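Local coordinates for protein ABC transporter (Caldanaerobius, PDB 4G68) that probably serves as the extracellular solute-binding component of an ABC transporter, capturing xylan-derived sugars for import by this thermophilic bacterium, at residues D208-V217 against I305-I316; T236-N247 against L411-S422. All blocks are in the same frame, centred on the assembly; numbering follows the deposited sequence.

Contact 1: residues D208-V217 against I305-I316; sequences DMIALREGGV and IEGGKGDPTEYI
Arg213 and Glu214, in the last turn of helix 201-215, offer their carbonyls to the loop 305-316, which wraps the C-terminal end of that helix within the solute-binding-protein fold. Lys309 N donates to Glu214 O at 3.0 Å in a nearly straight bond (175°), and Gly310 N donates to Arg213 O at 3.1 Å; each donor lies above its carbonyl plane. The CA atoms come closest where Gly216 leaves the helix with positive phi, its CA 3.7 Å from Gly310 CA. Gly308 CA makes a CA-H...O contact with Arg213 O at 3.6 Å, and Gly310 CA lies close to Leu212 O, so the loop backbone itself packs on the helix end.

Arg213 reaches the other limb of the loop. Its chain bends at chi2 (-90°) and lays the guanidinium between Met209 SD over one face and the Pro312 carbonyl over the opposite one. NH1 donates to Glu314 O at 2.8 Å, with the acceptor tilted slightly from the guanidinium plane, while NE and NH2 bind the carbonyls of Pro303 and Phe302. The group is thus held against rotation by backbone oxygens. Further along, Ile316 lays CD1 against Leu212 CD1 at 3.8 Å and also meets Asp208 CB. A water in the guanidinium plane accepts from Arg213 NH2 at 3.1 Å and donates to Glu314 O at 2.9 Å.

Contact 2: residues T236-N247 against L411-S422; sequences TDAAQKLQDMVN and LFAKQITPEEYS
Pro418, in the first turn of helix 418-429, sits as a knob in a hole formed by Thr236, Ala239, Gln240 and Gln243 of helix 233-248, in a largely helical part of the solute-binding-protein fold. The short helical segments run at 132° to one another, with their axes 8.5 Å apart at closest approach. From the Pro418 ring, CB meets Thr236 CG2 at 3.5 Å, CG lies beside Gln240 OE1, and CD faces the end of the Gln243 side chain. Thr417 caps this helix by accepting from Glu420 N.

Thr236 divides its two branches. CG2, anti to the backbone N, rests on the Pro418 carbonyl, whereas OG1 shares a hydrogen bond with Ser422 OG at 2.8 Å and is also hydrogen-bonded to Asn232 O, so the buried hydroxyl links helix 418-429, through Ser422, to the residue just before its own helix. Ala239 CB packs tightly on Leu411 CD1, which in turn lies over a face of the Tyr421 ring.

Farther along helix 233-248, Leu242 crosses Phe412 at about a right angle and places CD1 over the ring face, 3.6 Å from the centroid, in a CH-pi contact; Val246 CG2 approaches the same ring obliquely at CD2. Helix 398-412 ends in a Schellman motif, with Lys414 at positive phi. The lysine chain, bent at chi2 and chi3, turns toward helix 233-248, and its NZ makes a weak hydrogen bond to Asn247 OD1 at 3.0 Å.

The segments of the two contacts alternate along the chain: 208-217, 236-247, 305-316, then 411-422. Their centres lie about 17 Å apart, on the same side of the chain's centre. Helix 233-248 bridges them, packing on helix 201-215 of contact 1 as well as on the C-terminal helices of contact 2. The junction is partly ionic: Glu214 OE2 forms a salt bridge with Lys241 NZ at 2.9 Å, while Ala238 CB packs beside Ala211 N. Asp208 adds another connection through His404 of helix 398-412. Sequence-distant helices and the 305-316 loop are therefore joined in one continuous region of the binding protein.

Contact 1: residues D208-V217 against I305-I316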
loop_
_atom_site.group_PDB
_atom_site.type_symbol
_atom_site.label_atom_id
_atom_site.label_comp_id
_atom_site.label_asym_id
_atom_site.label_seq_id
_atom_site.Cartn_x
_atom_site.Cartn_y
_atom_site.Cartn_z
ATOM N N ASP C 208 3.291 -6.657 9.923
ATOM C CA ASP C 208 3.617 -7.460 8.711
ATOM C C ASP C 208 5.090 -7.467 8.313
ATOM O O ASP C 208 5.662 -8.547 8.068
ATOM C CB ASP C 208 2.793 -7.012 7.509
ATOM C CG ASP C 208 1.317 -7.207 7.705
ATOM O OD1 ASP C 208 0.945 -7.702 8.758
ATOM O OD2 ASP C 208 0.513 -6.822 6.810
ATOM N N MET C 209 5.683 -6.264 8.237
ATOM C CA MET C 209 7.093 -6.162 7.822
ATOM C C MET C 209 7.990 -6.917 8.774
ATOM O O MET C 209 8.908 -7.617 8.336
ATOM C CB MET C 209 7.629 -4.722 7.747
ATOM C CG MET C 209 9.162 -4.725 8.049
ATOM S SD MET C 209 10.059 -5.415 6.616
ATOM C CE MET C 209 9.190 -4.479 5.343
ATOM N N ILE C 210 7.748 -6.722 10.073
ATOM C CA ILE C 210 8.567 -7.349 11.074
ATOM C C ILE C 210 8.398 -8.868 10.986
ATOM O O ILE C 210 9.426 -9.569 10.943
ATOM C CB ILE C 210 8.334 -6.791 12.514
ATOM C CG1 ILE C 210 8.501 -5.245 12.573
ATOM C CG2 ILE C 210 9.253 -7.548 13.494
ATOM C CD1 ILE C 210 7.757 -4.583 13.787
ATOM N N ALA C 211 7.154 -9.371 10.858
ATOM C CA ALA C 211 6.891 -10.850 10.598
ATOM C C ALA C 211 7.649 -11.322 9.362
ATOM O O ALA C 211 8.223 -12.422 9.325
ATOM C CB ALA C 211 5.374 -11.134 10.483
ATOM N N LEU C 212 7.702 -10.494 8.331
ATOM C CA LEU C 212 8.505 -10.927 7.109
ATOM C C LEU C 212 9.987 -11.027 7.369
ATOM O O LEU C 212 10.683 -11.990 6.923
ATOM C CB LEU C 212 8.212 -10.028 5.943
ATOM C CG LEU C 212 8.656 -10.250 4.510
ATOM C CD1 LEU C 212 8.359 -8.966 3.742
ATOM C CD2 LEU C 212 10.122 -10.463 4.352
ATOM N N ARG C 213 10.495 -10.084 8.163
ATOM C CA ARG C 213 11.877 -10.165 8.573
ATOM C C ARG C 213 12.157 -11.343 9.526
ATOM O O ARG C 213 13.197 -11.971 9.374
ATOM C CB ARG C 213 12.321 -8.863 9.189
ATOM C CG ARG C 213 12.353 -7.775 8.153
ATOM C CD ARG C 213 13.667 -7.712 7.502
ATOM N NE ARG C 213 13.805 -6.500 6.662
ATOM C CZ ARG C 213 13.500 -6.430 5.359
ATOM N NH1 ARG C 213 13.046 -7.519 4.728
ATOM N NH2 ARG C 213 13.716 -5.288 4.671
ATOM N N GLU C 214 11.235 -11.645 10.454
ATOM C CA GLU C 214 11.441 -12.736 11.473
ATOM C C GLU C 214 11.345 -14.149 10.888
ATOM O O GLU C 214 12.129 -15.060 11.236
ATOM C CB GLU C 214 10.456 -12.652 12.639
ATOM C CG GLU C 214 10.520 -11.413 13.561
ATOM C CD GLU C 214 11.645 -11.475 14.600
ATOM O OE1 GLU C 214 12.706 -12.093 14.323
ATOM O OE2 GLU C 214 11.492 -10.852 15.683
ATOM N N GLY C 215 10.372 -14.341 10.011
ATOM C CA GLY C 215 9.993 -15.690 9.537
ATOM C C GLY C 215 10.338 -15.986 8.081
ATOM O O GLY C 215 10.372 -17.148 7.704
ATOM N N GLY C 216 10.596 -14.946 7.275
ATOM C CA GLY C 216 10.722 -15.048 5.814
ATOM C C GLY C 216 9.411 -15.129 5.036
ATOM O O GLY C 216 8.364 -15.286 5.642
ATOM N N VAL C 217 9.485 -15.055 3.679
ATOM C CA VAL C 217 8.307 -14.964 2.827
ATOM C C VAL C 217 7.416 -16.203 2.828
ATOM O O VAL C 217 6.167 -16.089 2.669
ATOM C CB VAL C 217 8.599 -14.455 1.376
ATOM C CG1 VAL C 217 9.444 -15.410 0.555
ATOM C CG2 VAL C 217 7.307 -14.053 0.684
ATOM N N ILE C 305 16.892 -7.877 10.851
ATOM C CA ILE C 305 16.585 -8.336 12.214
ATOM C C ILE C 305 17.464 -9.530 12.508
ATOM O O ILE C 305 17.356 -10.545 11.805
ATOM C CB ILE C 305 15.080 -8.631 12.398
ATOM C CG1 ILE C 305 14.310 -7.302 12.179
ATOM C CG2 ILE C 305 14.807 -9.267 13.764
ATOM C CD1 ILE C 305 12.842 -7.479 11.927
ATOM N N GLU C 306 18.361 -9.369 13.506
ATOM C CA GLU C 306 19.315 -10.402 13.896
ATOM C C GLU C 306 18.561 -11.675 14.249
ATOM O O GLU C 306 17.591 -11.629 14.983
ATOM C CB GLU C 306 20.130 -9.940 15.104
ATOM C CG GLU C 306 21.314 -10.856 15.480
ATOM C CD GLU C 306 22.216 -10.195 16.522
ATOM O OE1 GLU C 306 23.309 -9.722 16.166
ATOM O OE2 GLU C 306 21.803 -10.074 17.677
ATOM N N GLY C 307 18.969 -12.811 13.703
ATOM C CA GLY C 307 18.317 -14.049 14.122
ATOM C C GLY C 307 17.084 -14.403 13.293
ATOM O O GLY C 307 16.598 -15.558 13.349
ATOM N N GLY C 308 16.572 -13.420 12.538
ATOM C CA GLY C 308 15.452 -13.629 11.623
ATOM C C GLY C 308 15.789 -14.478 10.391
ATOM O O GLY C 308 16.935 -14.502 9.887
ATOM N N LYS C 309 14.775 -15.162 9.872
ATOM C CA LYS C 309 14.959 -16.010 8.703
ATOM C C LYS C 309 14.805 -15.276 7.356
ATOM O O LYS C 309 15.247 -15.772 6.314
ATOM C CB LYS C 309 14.011 -17.211 8.772
ATOM C CG LYS C 309 14.356 -18.182 9.902
ATOM C CD LYS C 309 15.812 -18.663 9.704
ATOM C CE LYS C 309 16.353 -19.164 10.972
ATOM N NZ LYS C 309 16.064 -18.104 12.035
ATOM N N GLY C 310 14.185 -14.096 7.367
ATOM C CA GLY C 310 13.978 -13.347 6.123
ATOM C C GLY C 310 15.275 -12.948 5.430
ATOM O O GLY C 310 16.292 -12.665 6.088
ATOM N N ASP C 311 15.268 -12.974 4.096
ATOM C CA ASP C 311 16.306 -12.311 3.324
ATOM C C ASP C 311 16.108 -10.786 3.509
ATOM O O ASP C 311 14.980 -10.353 3.466
ATOM C CB ASP C 311 16.136 -12.656 1.853
ATOM C CG ASP C 311 17.145 -11.939 0.955
ATOM O OD1 ASP C 311 17.148 -10.690 0.874
ATOM O OD2 ASP C 311 17.937 -12.635 0.283
ATOM N N PRO C 312 17.204 -9.984 3.686
ATOM C CA PRO C 312 17.040 -8.548 3.992
ATOM C C PRO C 312 16.422 -7.688 2.887
ATOM O O PRO C 312 16.168 -6.477 3.105
ATOM C CB PRO C 312 18.489 -8.073 4.246
ATOM C CG PRO C 312 19.134 -9.291 4.788
ATOM C CD PRO C 312 18.597 -10.417 3.917
ATOM N N THR C 313 16.227 -8.288 1.706
ATOM C CA THR C 313 15.702 -7.548 0.537
ATOM C C THR C 313 14.188 -7.801 0.277
ATOM O O THR C 313 13.580 -7.170 -0.600
ATOM C CB THR C 313 16.423 -7.940 -0.757
ATOM O OG1 THR C 313 16.045 -9.282 -1.075
ATOM C CG2 THR C 313 17.998 -7.831 -0.632
ATOM N N GLU C 314 13.603 -8.751 0.992
ATOM C CA GLU C 314 12.158 -9.005 0.857
ATOM C C GLU C 314 11.390 -7.777 1.313
ATOM O O GLU C 314 11.764 -7.115 2.288
ATOM C CB GLU C 314 11.699 -10.234 1.675
ATOM C CG GLU C 314 12.535 -11.516 1.532
ATOM C CD GLU C 314 12.091 -12.647 2.464
ATOM O OE1 GLU C 314 11.449 -12.378 3.484
ATOM O OE2 GLU C 314 12.329 -13.851 2.164
ATOM N N TYR C 315 10.276 -7.504 0.630
ATOM C CA TYR C 315 9.451 -6.362 0.981
ATOM C C TYR C 315 7.970 -6.685 1.029
ATOM O O TYR C 315 7.525 -7.677 0.434
ATOM C CB TYR C 315 9.768 -5.181 0.066
ATOM C CG TYR C 315 9.399 -5.339 -1.382
ATOM C CD1 TYR C 315 10.291 -5.891 -2.310
ATOM C CD2 TYR C 315 8.164 -4.858 -1.840
ATOM C CE1 TYR C 315 9.958 -6.002 -3.670
ATOM C CE2 TYR C 315 7.791 -4.988 -3.184
ATOM C CZ TYR C 315 8.678 -5.555 -4.100
ATOM O OH TYR C 315 8.307 -5.617 -5.419
ATOM N N ILE C 316 7.241 -5.914 1.834
ATOM C CA ILE C 316 5.794 -5.967 1.809
ATOM C C ILE C 316 5.372 -5.070 0.638
ATOM O O ILE C 316 5.774 -3.894 0.538
ATOM C CB ILE C 316 5.200 -5.460 3.156
ATOM C CG1 ILE C 316 5.637 -6.359 4.327
ATOM C CG2 ILE C 316 3.673 -5.229 3.075
ATOM C CD1 ILE C 316 4.861 -7.662 4.425
HETATM O O HOH W 1 12.653 -4.355 1.915
#

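Contact 2: residues T236-N247 against L411-S422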
loop_
_atom_site.group_PDB
_atom_site.type_symbol
_atom_site.label_atom_id
_atom_site.label_comp_id
_atom_site.label_asym_id
_atom_site.label_seq_id
_atom_site.Cartn_x
_atom_site.Cartn_y
_atom_site.Cartn_z
ATOM N N THR C 236 5.001 -14.431 16.983
ATOM C CA THR C 236 4.997 -13.912 18.346
ATOM C C THR C 236 6.193 -12.931 18.489
ATOM O O THR C 236 5.992 -11.713 18.788
ATOM C CB THR C 236 5.046 -15.045 19.403
ATOM O OG1 THR C 236 4.102 -16.055 19.037
ATOM C CG2 THR C 236 4.643 -14.529 20.800
ATOM N N ASP C 237 7.400 -13.437 18.203
ATOM C CA ASP C 237 8.638 -12.633 18.185
ATOM C C ASP C 237 8.500 -11.327 17.420
ATOM O O ASP C 237 9.062 -10.346 17.851
ATOM C CB ASP C 237 9.822 -13.388 17.596
ATOM C CG ASP C 237 10.460 -14.402 18.574
ATOM O OD1 ASP C 237 10.132 -14.439 19.801
ATOM O OD2 ASP C 237 11.333 -15.164 18.070
ATOM N N ALA C 238 7.779 -11.325 16.279
ATOM C CA ALA C 238 7.425 -10.044 15.616
ATOM C C ALA C 238 6.523 -9.121 16.481
ATOM O O ALA C 238 6.724 -7.898 16.540
ATOM C CB ALA C 238 6.811 -10.278 14.229
ATOM N N ALA C 239 5.537 -9.696 17.159
ATOM C CA ALA C 239 4.604 -8.918 17.981
ATOM C C ALA C 239 5.414 -8.333 19.143
ATOM O O ALA C 239 5.331 -7.130 19.437
ATOM C CB ALA C 239 3.448 -9.770 18.463
ATOM N N GLN C 240 6.242 -9.171 19.753
ATOM C CA GLN C 240 7.139 -8.693 20.802
ATOM C C GLN C 240 7.940 -7.477 20.275
ATOM O O GLN C 240 7.943 -6.426 20.907
ATOM C CB GLN C 240 8.069 -9.805 21.311
ATOM C CG GLN C 240 8.983 -9.373 22.463
ATOM C CD GLN C 240 8.206 -8.756 23.593
ATOM O OE1 GLN C 240 7.498 -9.444 24.326
ATOM N NE2 GLN C 240 8.307 -7.443 23.723
ATOM N N LYS C 241 8.583 -7.619 19.118
ATOM C CA LYS C 241 9.317 -6.465 18.537
ATOM C C LYS C 241 8.516 -5.201 18.199
ATOM O O LYS C 241 9.100 -4.102 18.197
ATOM C CB LYS C 241 10.131 -6.880 17.318
ATOM C CG LYS C 241 11.178 -7.935 17.622
ATOM C CD LYS C 241 12.486 -7.443 17.093
ATOM C CE LYS C 241 13.678 -8.250 17.577
ATOM N NZ LYS C 241 13.803 -9.534 16.842
ATOM N N LEU C 242 7.226 -5.332 17.847
ATOM C CA LEU C 242 6.374 -4.156 17.600
ATOM C C LEU C 242 6.184 -3.383 18.939
ATOM O O LEU C 242 6.292 -2.124 18.990
ATOM C CB LEU C 242 5.002 -4.622 17.073
ATOM C CG LEU C 242 4.279 -3.977 15.869
ATOM C CD1 LEU C 242 2.796 -3.799 16.225
ATOM C CD2 LEU C 242 4.850 -2.639 15.469
ATOM N N GLN C 243 5.908 -4.145 20.012
ATOM C CA GLN C 243 5.712 -3.574 21.388
ATOM C C GLN C 243 6.991 -2.887 21.950
ATOM O O GLN C 243 6.920 -1.860 22.659
ATOM C CB GLN C 243 5.085 -4.616 22.394
ATOM C CG GLN C 243 3.617 -4.967 22.025
ATOM C CD GLN C 243 2.790 -5.573 23.166
ATOM O OE1 GLN C 243 1.556 -5.315 23.327
ATOM N NE2 GLN C 243 3.475 -6.351 23.998
ATOM N N ASP C 244 8.142 -3.482 21.639
ATOM C CA ASP C 244 9.461 -2.867 21.838
ATOM C C ASP C 244 9.563 -1.435 21.278
ATOM O O ASP C 244 10.068 -0.498 21.946
ATOM C CB ASP C 244 10.518 -3.772 21.207
ATOM C CG ASP C 244 10.694 -5.069 21.995
ATOM O OD1 ASP C 244 10.028 -5.176 23.042
ATOM O OD2 ASP C 244 11.492 -5.944 21.587
ATOM N N MET C 245 9.053 -1.233 20.065
ATOM C CA MET C 245 9.013 0.125 19.511
ATOM C C MET C 245 8.038 0.984 20.302
ATOM O O MET C 245 8.291 2.161 20.532
ATOM C CB MET C 245 8.591 0.101 18.024
ATOM C CG MET C 245 9.505 -0.715 17.103
ATOM S SD MET C 245 8.900 -0.748 15.392
ATOM C CE MET C 245 8.615 1.043 15.115
ATOM N N VAL C 246 6.902 0.410 20.699
ATOM C CA VAL C 246 5.917 1.171 21.510
ATOM C C VAL C 246 6.570 1.645 22.823
ATOM O O VAL C 246 6.630 2.876 23.105
ATOM C CB VAL C 246 4.595 0.382 21.797
ATOM C CG1 VAL C 246 3.665 1.201 22.666
ATOM C CG2 VAL C 246 3.847 0.023 20.502
ATOM N N ASN C 247 7.099 0.670 23.571
ATOM C CA ASN C 247 7.777 0.864 24.820
ATOM C C ASN C 247 9.038 1.734 24.772
ATOM O O ASN C 247 9.353 2.381 25.773
ATOM C CB ASN C 247 8.151 -0.484 25.445
ATOM C CG ASN C 247 6.950 -1.357 25.725
ATOM O OD1 ASN C 247 5.848 -0.868 25.947
ATOM N ND2 ASN C 247 7.158 -2.666 25.684
ATOM N N LEU C 411 -2.082 -4.936 20.127
ATOM C CA LEU C 411 -0.636 -4.928 20.385
ATOM C C LEU C 411 -0.080 -3.517 20.607
ATOM O O LEU C 411 0.642 -3.274 21.598
ATOM C CB LEU C 411 0.164 -5.611 19.256
ATOM C CG LEU C 411 0.109 -7.136 19.122
ATOM C CD1 LEU C 411 0.825 -7.568 17.834
ATOM C CD2 LEU C 411 0.716 -7.833 20.343
ATOM N N PHE C 412 -0.373 -2.596 19.681
ATOM C CA PHE C 412 0.064 -1.188 19.842
ATOM C C PHE C 412 -0.459 -0.578 21.163
ATOM O O PHE C 412 0.173 0.346 21.751
ATOM C CB PHE C 412 -0.423 -0.338 18.687
ATOM C CG PHE C 412 0.443 -0.417 17.440
ATOM C CD1 PHE C 412 0.088 -1.282 16.345
ATOM C CD2 PHE C 412 1.617 0.329 17.344
ATOM C CE1 PHE C 412 0.867 -1.329 15.192
ATOM C CE2 PHE C 412 2.395 0.294 16.192
ATOM C CZ PHE C 412 2.036 -0.556 15.114
ATOM N N ALA C 413 -1.618 -1.077 21.594
ATOM C CA ALA C 413 -2.400 -0.458 22.689
ATOM C C ALA C 413 -2.002 -1.074 23.992
ATOM O O ALA C 413 -2.489 -0.668 25.044
ATOM C CB ALA C 413 -3.894 -0.661 22.486
ATOM N N LYS C 414 -1.125 -2.071 23.919
ATOM C CA LYS C 414 -0.636 -2.774 25.114
ATOM C C LYS C 414 -1.793 -3.474 25.855
ATOM O O LYS C 414 -1.728 -3.641 27.086
ATOM C CB LYS C 414 0.099 -1.792 26.047
ATOM C CG LYS C 414 1.334 -1.124 25.451
ATOM C CD LYS C 414 2.474 -2.119 25.264
ATOM C CE LYS C 414 3.184 -2.333 26.590
ATOM N NZ LYS C 414 4.281 -3.326 26.491
ATOM N N GLN C 415 -2.831 -3.873 25.093
ATOM C CA GLN C 415 -4.014 -4.591 25.622
ATOM C C GLN C 415 -3.980 -6.109 25.378
ATOM O O GLN C 415 -4.711 -6.872 26.023
ATOM C CB GLN C 415 -5.312 -4.019 25.069
ATOM C CG GLN C 415 -5.592 -2.593 25.494
ATOM C CD GLN C 415 -6.745 -1.984 24.730
ATOM O OE1 GLN C 415 -7.705 -2.688 24.384
ATOM N NE2 GLN C 415 -6.664 -0.666 24.487
ATOM N N ILE C 416 -3.148 -6.545 24.436
ATOM C CA ILE C 416 -2.863 -7.946 24.298
ATOM C C ILE C 416 -1.356 -8.179 24.450
ATOM O O ILE C 416 -0.558 -7.281 24.167
ATOM C CB ILE C 416 -3.441 -8.467 22.941
ATOM C CG1 ILE C 416 -3.529 -9.994 22.929
ATOM C CG2 ILE C 416 -2.711 -7.888 21.723
ATOM C CD1 ILE C 416 -4.609 -10.510 22.012
ATOM N N THR C 417 -0.984 -9.349 24.970
ATOM C CA THR C 417 0.399 -9.857 24.919
ATOM C C THR C 417 0.695 -10.483 23.546
ATOM O O THR C 417 -0.247 -10.888 22.840
ATOM C CB THR C 417 0.618 -10.935 26.013
ATOM O OG1 THR C 417 -0.267 -12.044 25.783
ATOM C CG2 THR C 417 0.325 -10.347 27.434
ATOM N N PRO C 418 2.001 -10.598 23.165
ATOM C CA PRO C 418 2.401 -11.337 21.934
ATOM C C PRO C 418 1.892 -12.772 21.870
ATOM O O PRO C 418 1.504 -13.234 20.811
ATOM C CB PRO C 418 3.920 -11.370 22.038
ATOM C CG PRO C 418 4.269 -10.127 22.788
ATOM C CD PRO C 418 3.168 -9.944 23.802
ATOM N N GLU C 419 1.975 -13.495 22.984
ATOM C CA GLU C 419 1.531 -14.885 23.055
ATOM C C GLU C 419 0.013 -14.977 22.878
ATOM O O GLU C 419 -0.471 -15.799 22.116
ATOM C CB GLU C 419 2.001 -15.519 24.358
ATOM C CG GLU C 419 3.516 -15.797 24.415
ATOM C CD GLU C 419 4.395 -14.587 24.796
ATOM O OE1 GLU C 419 3.886 -13.590 25.379
ATOM O OE2 GLU C 419 5.632 -14.662 24.514
ATOM N N GLU C 420 -0.736 -14.092 23.529
ATOM C CA GLU C 420 -2.182 -14.032 23.328
ATOM C C GLU C 420 -2.503 -13.558 21.937
ATOM O O GLU C 420 -3.499 -13.992 21.340
ATOM C CB GLU C 420 -2.876 -13.161 24.376
ATOM C CG GLU C 420 -3.321 -13.961 25.598
ATOM C CD GLU C 420 -4.293 -15.072 25.206
ATOM O OE1 GLU C 420 -5.287 -14.780 24.486
ATOM O OE2 GLU C 420 -4.067 -16.247 25.596
ATOM N N TYR C 421 -1.647 -12.684 21.411
ATOM C CA TYR C 421 -1.815 -12.224 20.055
ATOM C C TYR C 421 -1.821 -13.383 19.089
ATOM O O TYR C 421 -2.719 -13.486 18.311
ATOM C CB TYR C 421 -0.719 -11.256 19.656
ATOM C CG TYR C 421 -0.714 -11.014 18.175
ATOM C CD1 TYR C 421 -1.668 -10.191 17.582
ATOM C CD2 TYR C 421 0.238 -11.636 17.361
ATOM C CE1 TYR C 421 -1.668 -9.968 16.213
ATOM C CE2 TYR C 421 0.242 -11.419 15.992
ATOM C CZ TYR C 421 -0.714 -10.596 15.437
ATOM O OH TYR C 421 -0.686 -10.428 14.091
ATOM N N SER C 422 -0.798 -14.239 19.167
ATOM C CA SER C 422 -0.593 -15.301 18.206
ATOM C C SER C 422 -1.635 -16.397 18.358
ATOM O O SER C 422 -2.066 -16.945 17.343
ATOM C CB SER C 422 0.816 -15.877 18.275
ATOM O OG SER C 422 1.797 -14.888 18.007
HETATM O O HOH W 2 6.086 -11.685 24.783
#